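CBS domain protein (Streptococcus pneumoniae serotype 4, PDB 7LZG) is of unknown function but carries a pair of CBS domains, a module that in relatives often binds adenosine-containing ligands, and probably serves a regulatory role. Local coordinates at residues L14-T19 and L137-A142; Y48-V53 and V61-L66; R67-Y72 and V89-T94. One frame throughout, in Å; residues are numbered along the deposited sequence.

Contact 2 is the buried one, contact 1 lies at the surface, and contact 3 is partly buried. Contacts 2 and 3 are neighbours, their centres about 9 Å apart. Strand 60-65 of contact 2 runs straight into helix 66-76 of contact 3. A salt bridge between R50 and D68 and a probable hydrogen bond from K93 N to T63 O tie the two together. Contact 1 is remote, about 23 Å from contact 2 and 31 Å from contact 3, centre to centre. Contact 2 combines backbone hydrogen bonds within a sheet with an apolar face. Contact 3 is packing of a selenomethionine on a tyrosine. Contact 1 is small and mostly aliphatic. All three touch the second subunit.

Contact 1: residues L14-T19 and L137-A142; sequences LGQEET and LKAVNA
Q16 and A139 bring the two backbones closest, with 5.9 Å between their CA atoms. L14-T19 holds the short turn between helix 4-14 and helix 17-20 and the start of the latter. Q16 sits at the N-cap of helix 17-20, and its O accepts a bond from T19 N at 2.9 Å. L137-A142 runs from helix 133-140 into a 3-10 segment that continues past A142. The touch is made largely by side chains, with no hydrogen bond across.

Q16 points at the helix. Its CB meets A139 CB at 3.7 Å, and its CG lies 3.9 Å from the same methyl. The chain then bends at chi2 (-71°), which folds the amide back along the helix surface. The amide end lies by the A139 carbonyl, with OE1 3.7 Å from A139 O, both acceptors as modelled. OE1 also nears A142 CB, at 4.1 Å.

The helix follows the hairpin of strands 117-121 and 127-132, the closing beta-beta-alpha part of the beta-alpha-beta-beta-alpha CBS motif. Helix 17-20 leads into strand 21-23, which pairs with strand 127-132. The contact thus joins the N-terminal part of the chain to the helix that comes after this hairpin.

T19 adds a second point of touch. With OG1 beside the backbone N (chi1 -65°), CG2 lies anti to that N and reaches the helix, 3.9 Å from K138 CB. Only the base of K138 takes part, because the rest of that chain is extended and leads away. Nearby, V140 packs on F9 and L13 of helix 4-14, and A142 on F12. The second subunit also approaches this helix: N141 ND2 bonds to L109 O of that subunit, and K138 packs on its V113.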
loop_
_atom_site.group_PDB
_atom_site.type_symbol
_atom_site.label_atom_id
_atom_site.label_comp_id
_atom_site.label_asym_id
_atom_site.label_seq_id
_atom_site.Cartn_x
_atom_site.Cartn_y
_atom_site.Cartn_z
ATOM N N LEU B 14 -2.159 18.036 12.253
ATOM C CA LEU B 14 -3.172 17.948 13.299
ATOM C C LEU B 14 -4.516 18.478 12.821
ATOM O O LEU B 14 -5.566 18.063 13.328
ATOM C CB LEU B 14 -2.713 18.707 14.543
ATOM C CG LEU B 14 -1.691 18.013 15.444
ATOM C CD1 LEU B 14 -0.892 19.040 16.225
ATOM C CD2 LEU B 14 -2.393 17.056 16.389
ATOM N N GLY B 15 -4.508 19.393 11.857
ATOM C CA GLY B 15 -5.716 19.863 11.221
ATOM C C GLY B 15 -6.245 18.974 10.121
ATOM O O GLY B 15 -7.200 19.350 9.437
ATOM N N GLN B 16 -5.650 17.795 9.925
ATOM C CA GLN B 16 -6.077 16.860 8.891
ATOM C C GLN B 16 -6.606 15.557 9.482
ATOM O O GLN B 16 -6.625 14.534 8.792
ATOM C CB GLN B 16 -4.927 16.571 7.925
ATOM C CG GLN B 16 -4.418 17.792 7.179
ATOM C CD GLN B 16 -5.395 18.286 6.131
ATOM O OE1 GLN B 16 -5.847 17.520 5.278
ATOM N NE2 GLN B 16 -5.727 19.570 6.188
ATOM N N GLU B 17 -7.040 15.580 10.746
ATOM C CA GLU B 17 -7.479 14.358 11.414
ATOM C C GLU B 17 -8.604 13.672 10.650
ATOM O O GLU B 17 -8.645 12.439 10.565
ATOM C CB GLU B 17 -7.920 14.676 12.844
ATOM C CG GLU B 17 -6.781 15.019 13.791
ATOM C CD GLU B 17 -6.292 13.815 14.571
ATOM O OE1 GLU B 17 -6.923 12.743 14.467
ATOM O OE2 GLU B 17 -5.281 13.942 15.294
ATOM N N GLU B 18 -9.518 14.449 10.076
ATOM C CA GLU B 18 -10.652 13.901 9.344
ATOM C C GLU B 18 -10.280 13.400 7.953
ATOM O O GLU B 18 -11.176 13.105 7.156
ATOM C CB GLU B 18 -11.761 14.951 9.243
ATOM C CG GLU B 18 -12.343 15.353 10.589
ATOM C CD GLU B 18 -13.210 16.594 10.504
ATOM O OE1 GLU B 18 -13.000 17.404 9.577
ATOM O OE2 GLU B 18 -14.101 16.758 11.363
ATOM N N THR B 19 -8.988 13.298 7.644
ATOM C CA THR B 19 -8.522 12.782 6.363
ATOM C C THR B 19 -7.734 11.490 6.511
ATOM O O THR B 19 -8.079 10.484 5.878
ATOM C CB THR B 19 -7.665 13.837 5.645
ATOM O OG1 THR B 19 -8.474 14.975 5.321
ATOM C CG2 THR B 19 -7.070 13.262 4.366
ATOM N N LEU B 137 -0.784 10.593 2.885
ATOM C CA LEU B 137 -0.417 11.288 1.656
ATOM C C LEU B 137 -1.550 12.173 1.160
ATOM O O LEU B 137 -1.297 13.233 0.577
ATOM C CB LEU B 137 -0.011 10.288 0.578
ATOM C CG LEU B 137 1.484 9.973 0.546
ATOM C CD1 LEU B 137 1.830 9.240 -0.722
ATOM C CD2 LEU B 137 2.294 11.250 0.653
ATOM N N LYS B 138 -2.801 11.762 1.383
ATOM C CA LYS B 138 -3.922 12.639 1.065
ATOM C C LYS B 138 -3.886 13.899 1.917
ATOM O O LYS B 138 -4.252 14.985 1.452
ATOM C CB LYS B 138 -5.248 11.902 1.256
ATOM C CG LYS B 138 -5.639 10.997 0.101
ATOM C CD LYS B 138 -7.098 10.575 0.205
ATOM C CE LYS B 138 -7.529 9.765 -1.007
ATOM N NZ LYS B 138 -8.977 9.422 -0.957
ATOM N N ALA B 139 -3.434 13.776 3.169
ATOM C CA ALA B 139 -3.380 14.931 4.056
ATOM C C ALA B 139 -2.334 15.932 3.586
ATOM O O ALA B 139 -2.607 17.135 3.505
ATOM C CB ALA B 139 -3.094 14.482 5.488
ATOM N N VAL B 140 -1.127 15.455 3.271
ATOM C CA VAL B 140 -0.079 16.349 2.792
ATOM C C VAL B 140 -0.318 16.815 1.367
ATOM O O VAL B 140 0.311 17.785 0.928
ATOM C CB VAL B 140 1.307 15.681 2.896
ATOM C CG1 VAL B 140 1.545 15.172 4.309
ATOM C CG2 VAL B 140 1.437 14.559 1.883
ATOM N N ASN B 141 -1.211 16.152 0.628
ATOM C CA ASN B 141 -1.586 16.644 -0.692
ATOM C C ASN B 141 -2.460 17.888 -0.622
ATOM O O ASN B 141 -2.702 18.512 -1.660
ATOM C CB ASN B 141 -2.296 15.547 -1.486
ATOM C CG ASN B 141 -1.334 14.714 -2.309
ATOM O OD1 ASN B 141 -1.138 14.968 -3.497
ATOM N ND2 ASN B 141 -0.717 13.720 -1.678
ATOM N N ALA B 142 -2.940 18.258 0.568
ATOM C CA ALA B 142 -3.595 19.548 0.737
ATOM C C ALA B 142 -2.622 20.704 0.555
ATOM O O ALA B 142 -3.060 21.840 0.337
ATOM C CB ALA B 142 -4.257 19.631 2.113
#

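Contact 2: residues Y48-V53 and V61-L66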
loop_
_atom_site.group_PDB
_atom_site.type_symbol
_atom_site.label_atom_id
_atom_site.label_comp_id
_atom_site.label_asym_id
_atom_site.label_seq_id
_atom_site.Cartn_x
_atom_site.Cartn_y
_atom_site.Cartn_z
ATOM N N TYR B 48 -8.833 -2.200 -0.911
ATOM C CA TYR B 48 -7.775 -2.157 0.087
ATOM C C TYR B 48 -7.021 -3.479 0.114
ATOM O O TYR B 48 -7.608 -4.549 -0.077
ATOM C CB TYR B 48 -8.356 -1.854 1.470
ATOM C CG TYR B 48 -9.116 -0.548 1.534
ATOM C CD1 TYR B 48 -8.675 0.571 0.838
ATOM C CD2 TYR B 48 -10.284 -0.437 2.278
ATOM C CE1 TYR B 48 -9.369 1.766 0.889
ATOM C CE2 TYR B 48 -10.986 0.753 2.334
ATOM C CZ TYR B 48 -10.523 1.851 1.638
ATOM O OH TYR B 48 -11.217 3.039 1.689
ATOM N N THR B 49 -5.709 -3.398 0.347
ATOM C CA THR B 49 -4.888 -4.602 0.395
ATOM C C THR B 49 -5.048 -5.345 1.714
ATOM O O THR B 49 -4.990 -6.580 1.737
ATOM C CB THR B 49 -3.419 -4.243 0.158
ATOM O OG1 THR B 49 -3.293 -3.533 -1.080
ATOM C CG2 THR B 49 -2.561 -5.499 0.093
ATOM N N ARG B 50 -5.264 -4.623 2.812
ATOM C CA ARG B 50 -5.469 -5.229 4.119
ATOM C C ARG B 50 -6.757 -4.701 4.728
ATOM O O ARG B 50 -7.058 -3.507 4.626
ATOM C CB ARG B 50 -4.298 -4.942 5.065
ATOM C CG ARG B 50 -2.934 -5.202 4.461
ATOM C CD ARG B 50 -1.882 -5.366 5.539
ATOM N NE ARG B 50 -2.142 -6.536 6.370
ATOM C CZ ARG B 50 -1.742 -7.766 6.075
ATOM N NH1 ARG B 50 -1.064 -8.026 4.969
ATOM N NH2 ARG B 50 -2.032 -8.760 6.910
ATOM N N VAL B 51 -7.515 -5.594 5.355
ATOM C CA VAL B 51 -8.728 -5.203 6.068
ATOM C C VAL B 51 -8.612 -5.671 7.514
ATOM O O VAL B 51 -8.007 -6.720 7.781
ATOM C CB VAL B 51 -9.989 -5.767 5.394
ATOM C CG1 VAL B 51 -10.114 -5.233 3.977
ATOM C CG2 VAL B 51 -9.971 -7.285 5.400
ATOM N N PRO B 52 -9.151 -4.927 8.474
ATOM C CA PRO B 52 -9.081 -5.365 9.869
ATOM C C PRO B 52 -10.025 -6.528 10.129
ATOM O O PRO B 52 -11.010 -6.742 9.420
ATOM C CB PRO B 52 -9.504 -4.119 10.652
ATOM C CG PRO B 52 -10.378 -3.374 9.702
ATOM C CD PRO B 52 -9.818 -3.622 8.332
ATOM N N VAL B 53 -9.698 -7.293 11.168
ATOM C CA VAL B 53 -10.487 -8.447 11.583
ATOM C C VAL B 53 -10.961 -8.211 13.007
ATOM O O VAL B 53 -10.157 -7.901 13.894
ATOM C CB VAL B 53 -9.683 -9.756 11.485
ATOM C CG1 VAL B 53 -10.479 -10.910 12.067
ATOM C CG2 VAL B 53 -9.312 -10.040 10.040
ATOM N N VAL B 61 -9.062 -8.137 16.289
ATOM C CA VAL B 61 -8.196 -9.310 16.257
ATOM C C VAL B 61 -6.896 -9.013 15.526
ATOM O O VAL B 61 -5.805 -9.291 16.029
ATOM C CB VAL B 61 -8.941 -10.497 15.611
ATOM C CG1 VAL B 61 -8.097 -11.761 15.686
ATOM C CG2 VAL B 61 -10.289 -10.702 16.277
ATOM N N GLY B 62 -6.998 -8.439 14.334
ATOM C CA GLY B 62 -5.826 -8.126 13.546
ATOM C C GLY B 62 -6.230 -7.704 12.149
ATOM O O GLY B 62 -7.398 -7.418 11.879
ATOM N N THR B 63 -5.237 -7.666 11.269
ATOM C CA THR B 63 -5.445 -7.363 9.862
ATOM C C THR B 63 -5.159 -8.602 9.027
ATOM O O THR B 63 -4.382 -9.473 9.425
ATOM C CB THR B 63 -4.551 -6.210 9.401
ATOM O OG1 THR B 63 -3.175 -6.576 9.569
ATOM C CG2 THR B 63 -4.840 -4.957 10.210
ATOM N N ILE B 64 -5.794 -8.676 7.858
ATOM C CA ILE B 64 -5.627 -9.814 6.967
ATOM C C ILE B 64 -5.567 -9.320 5.528
ATOM O O ILE B 64 -6.184 -8.314 5.165
ATOM C CB ILE B 64 -6.754 -10.857 7.150
ATOM C CG1 ILE B 64 -6.374 -12.179 6.481
ATOM C CG2 ILE B 64 -8.074 -10.333 6.600
ATOM C CD1 ILE B 64 -7.387 -13.275 6.676
ATOM N N GLY B 65 -4.789 -10.031 4.714
ATOM C CA GLY B 65 -4.716 -9.772 3.292
ATOM C C GLY B 65 -4.719 -11.077 2.523
ATOM O O GLY B 65 -4.746 -12.162 3.106
ATOM N N LEU B 66 -4.695 -10.949 1.195
ATOM C CA LEU B 66 -4.684 -12.137 0.350
ATOM C C LEU B 66 -3.393 -12.928 0.506
ATOM O O LEU B 66 -3.410 -14.159 0.401
ATOM C CB LEU B 66 -4.897 -11.741 -1.107
ATOM C CG LEU B 66 -6.340 -11.370 -1.434
ATOM C CD1 LEU B 66 -6.438 -10.834 -2.845
ATOM C CD2 LEU B 66 -7.235 -12.584 -1.254
#
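The R50 guanidinium has I64 C and G65 N over one face, both offset toward its rim, and T63 CB in plane at an edge. R50 NE lies 3.4 Å from T63 OG1. The R50 chain is bent at chi3 (64°), which turns the group back over strand 60-65, and the R50 and T63 side chains cross at about a right angle. The main polar partner of R50 is D68 of helix 66-76, bound to NH2 in a salt bridge.

Strands 50-54 and 60-65 form the antiparallel beta hairpin of the CBS fold. V51 and I64 are a hydrogen-bonded pair: V51 N gives to I64 O at 3.0 Å, and I64 N gives to V51 O at 3.0 Å. Further on, V61 and G62 both face V53, a classic beta bulge. V53 O accepts from both V61 N (2.6 Å) and G62 N (3.2 Å).

V51, V53 and I64 share one face of the sheet. I64 CG2 touches V51 CG2 at 3.8 Å and V53 CG2 at 3.7 Å. I64 also packs on I69 of helix 66-76, and V51 on L43 of helix 36-45.

Contact 3: residues R67-Y72 and V89-T94; sequences RDIMAY and VHMTKT
This is a Met-aromatic packing contact between a helix and a loop. Helix 66-76 follows strand 60-65 in a CBS motif, and the loop lies between this helix and helix 105-111. D68 and M91 have the nearest CA atoms, 6.0 Å apart.

M91, modelled as selenomethionine, lies between Y72 and I69. Its chain bends at chi2 and chi3, and this brings CE over one face of the Y72 ring, toward the CD1-CE1 side. CE is 3.8 Å from the ring centroid and 21° off the ring normal, a CH-pi contact. M91 CB touches Y72 CD2 at 3.6 Å. SE stands obliquely to the ring, 4.6 Å from its centroid. SE also packs on I69, 3.8 Å from CA and 3.9 Å from CG1.

Y72 reaches the loop because its CG is anti to the backbone N (chi1 -175°). Its CE2 approaches H90 O at 3.2 Å, and its OH nears H90 CB. D68 contributes its CB, 3.5 Å from M91 O; its OD2 accepts from G65 N besides meeting R50. M91 also packs on I64 and on A36.

Between these two segments the contact is probably held by van der Waals packing; the loop's backbone bonds, such as K93 with T63, go elsewhere. The selenium stands where the natural methionine has sulfur, which would probably make the same contact.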
loop_
_atom_site.group_PDB
_atom_site.type_symbol
_atom_site.label_atom_id
_atom_site.label_comp_id
_atom_site.label_asym_id
_atom_site.label_seq_id
_atom_site.Cartn_x
_atom_site.Cartn_y
_atom_site.Cartn_z
ATOM N N ARG B 67 -2.271 -12.247 0.752
ATOM C CA ARG B 67 -1.019 -12.961 0.984
ATOM C C ARG B 67 -1.113 -13.840 2.223
ATOM O O ARG B 67 -0.587 -14.958 2.241
ATOM C CB ARG B 67 0.139 -11.972 1.110
ATOM C CG ARG B 67 1.477 -12.628 1.425
ATOM C CD ARG B 67 2.588 -11.600 1.537
ATOM N NE ARG B 67 2.254 -10.539 2.480
ATOM C CZ ARG B 67 3.085 -9.576 2.852
ATOM N NH1 ARG B 67 4.325 -9.517 2.393
ATOM N NH2 ARG B 67 2.663 -8.651 3.710
ATOM N N ASP B 68 -1.789 -13.355 3.266
ATOM C CA ASP B 68 -1.957 -14.154 4.474
ATOM C C ASP B 68 -2.769 -15.411 4.192
ATOM O O ASP B 68 -2.423 -16.501 4.662
ATOM C CB ASP B 68 -2.622 -13.313 5.561
ATOM C CG ASP B 68 -1.838 -12.055 5.880
ATOM O OD1 ASP B 68 -0.634 -12.167 6.195
ATOM O OD2 ASP B 68 -2.421 -10.953 5.800
ATOM N N ILE B 69 -3.846 -15.280 3.417
ATOM C CA ILE B 69 -4.650 -16.443 3.061
ATOM C C ILE B 69 -3.880 -17.360 2.118
ATOM O O ILE B 69 -3.876 -18.585 2.285
ATOM C CB ILE B 69 -5.987 -15.993 2.448
ATOM C CG1 ILE B 69 -6.747 -15.106 3.436
ATOM C CG2 ILE B 69 -6.825 -17.196 2.041
ATOM C CD1 ILE B 69 -8.114 -14.683 2.954
HETATM N N MSE B 70 -3.214 -16.785 1.121
HETATM C CA MSE B 70 -2.512 -17.571 0.113
HETATM C C MSE B 70 -1.330 -18.333 0.703
HETATM O O MSE B 70 -1.149 -19.518 0.426
HETATM C CB MSE B 70 -2.037 -16.670 -1.029
HETATM C CG MSE B 70 -2.512 -17.112 -2.401
HETATM SE SE MSE B 70 -4.430 -17.475 -2.447
HETATM C CE MSE B 70 -5.095 -15.725 -1.899
ATOM N N ALA B 71 -0.526 -17.646 1.518
ATOM C CA ALA B 71 0.623 -18.299 2.138
ATOM C C ALA B 71 0.192 -19.349 3.153
ATOM O O ALA B 71 0.906 -20.336 3.362
ATOM C CB ALA B 71 1.529 -17.261 2.800
ATOM N N TYR B 72 -0.964 -19.155 3.790
ATOM C CA TYR B 72 -1.468 -20.153 4.725
ATOM C C TYR B 72 -1.857 -21.437 4.000
ATOM O O TYR B 72 -1.595 -22.539 4.496
ATOM C CB TYR B 72 -2.653 -19.579 5.504
ATOM C CG TYR B 72 -3.196 -20.474 6.596
ATOM C CD1 TYR B 72 -4.184 -21.409 6.322
ATOM C CD2 TYR B 72 -2.735 -20.373 7.903
ATOM C CE1 TYR B 72 -4.692 -22.223 7.307
ATOM C CE2 TYR B 72 -3.241 -21.187 8.904
ATOM C CZ TYR B 72 -4.221 -22.112 8.595
ATOM O OH TYR B 72 -4.737 -22.931 9.570
ATOM N N VAL B 89 -9.273 -16.326 11.303
ATOM C CA VAL B 89 -8.482 -15.976 12.479
ATOM C C VAL B 89 -7.215 -16.817 12.550
ATOM O O VAL B 89 -6.194 -16.375 13.094
ATOM C CB VAL B 89 -9.336 -16.125 13.755
ATOM C CG1 VAL B 89 -9.803 -17.564 13.923
ATOM C CG2 VAL B 89 -8.566 -15.651 14.980
ATOM N N HIS B 90 -7.247 -18.028 11.993
ATOM C CA HIS B 90 -6.066 -18.881 11.989
ATOM C C HIS B 90 -4.966 -18.359 11.077
ATOM O O HIS B 90 -3.853 -18.895 11.109
ATOM C CB HIS B 90 -6.450 -20.305 11.582
ATOM C CG HIS B 90 -7.325 -21.001 12.576
ATOM N ND1 HIS B 90 -7.093 -20.953 13.934
ATOM C CD2 HIS B 90 -8.438 -21.754 12.412
ATOM C CE1 HIS B 90 -8.022 -21.651 14.562
ATOM N NE2 HIS B 90 -8.851 -22.147 13.662
HETATM N N MSE B 91 -5.244 -17.338 10.274
HETATM C CA MSE B 91 -4.238 -16.761 9.393
HETATM C C MSE B 91 -4.248 -15.243 9.480
HETATM O O MSE B 91 -3.559 -14.560 8.724
HETATM C CB MSE B 91 -4.469 -17.206 7.952
HETATM C CG MSE B 91 -5.758 -16.685 7.346
HETATM SE SE MSE B 91 -6.499 -17.951 6.069
HETATM C CE MSE B 91 -6.955 -19.377 7.317
ATOM N N THR B 92 -5.046 -14.718 10.404
ATOM C CA THR B 92 -5.066 -13.283 10.640
ATOM C C THR B 92 -3.767 -12.855 11.309
ATOM O O THR B 92 -3.289 -13.515 12.237
ATOM C CB THR B 92 -6.267 -12.905 11.505
ATOM O OG1 THR B 92 -7.472 -13.325 10.854
ATOM C CG2 THR B 92 -6.319 -11.403 11.726
ATOM N N LYS B 93 -3.184 -11.762 10.824
ATOM C CA LYS B 93 -1.934 -11.252 11.379
ATOM C C LYS B 93 -2.253 -10.494 12.660
ATOM O O LYS B 93 -2.701 -9.346 12.625
ATOM C CB LYS B 93 -1.213 -10.365 10.371
ATOM C CG LYS B 93 0.172 -9.924 10.821
ATOM C CD LYS B 93 0.823 -9.013 9.793
ATOM C CE LYS B 93 2.166 -8.492 10.285
ATOM N NZ LYS B 93 2.771 -7.526 9.324
ATOM N N THR B 94 -2.036 -11.145 13.798
ATOM C CA THR B 94 -2.224 -10.515 15.095
ATOM C C THR B 94 -0.984 -9.774 15.575
ATOM O O THR B 94 -1.070 -9.017 16.549
ATOM C CB THR B 94 -2.632 -11.564 16.136
ATOM O OG1 THR B 94 -1.615 -12.569 16.226
ATOM C CG2 THR B 94 -3.946 -12.219 15.737
#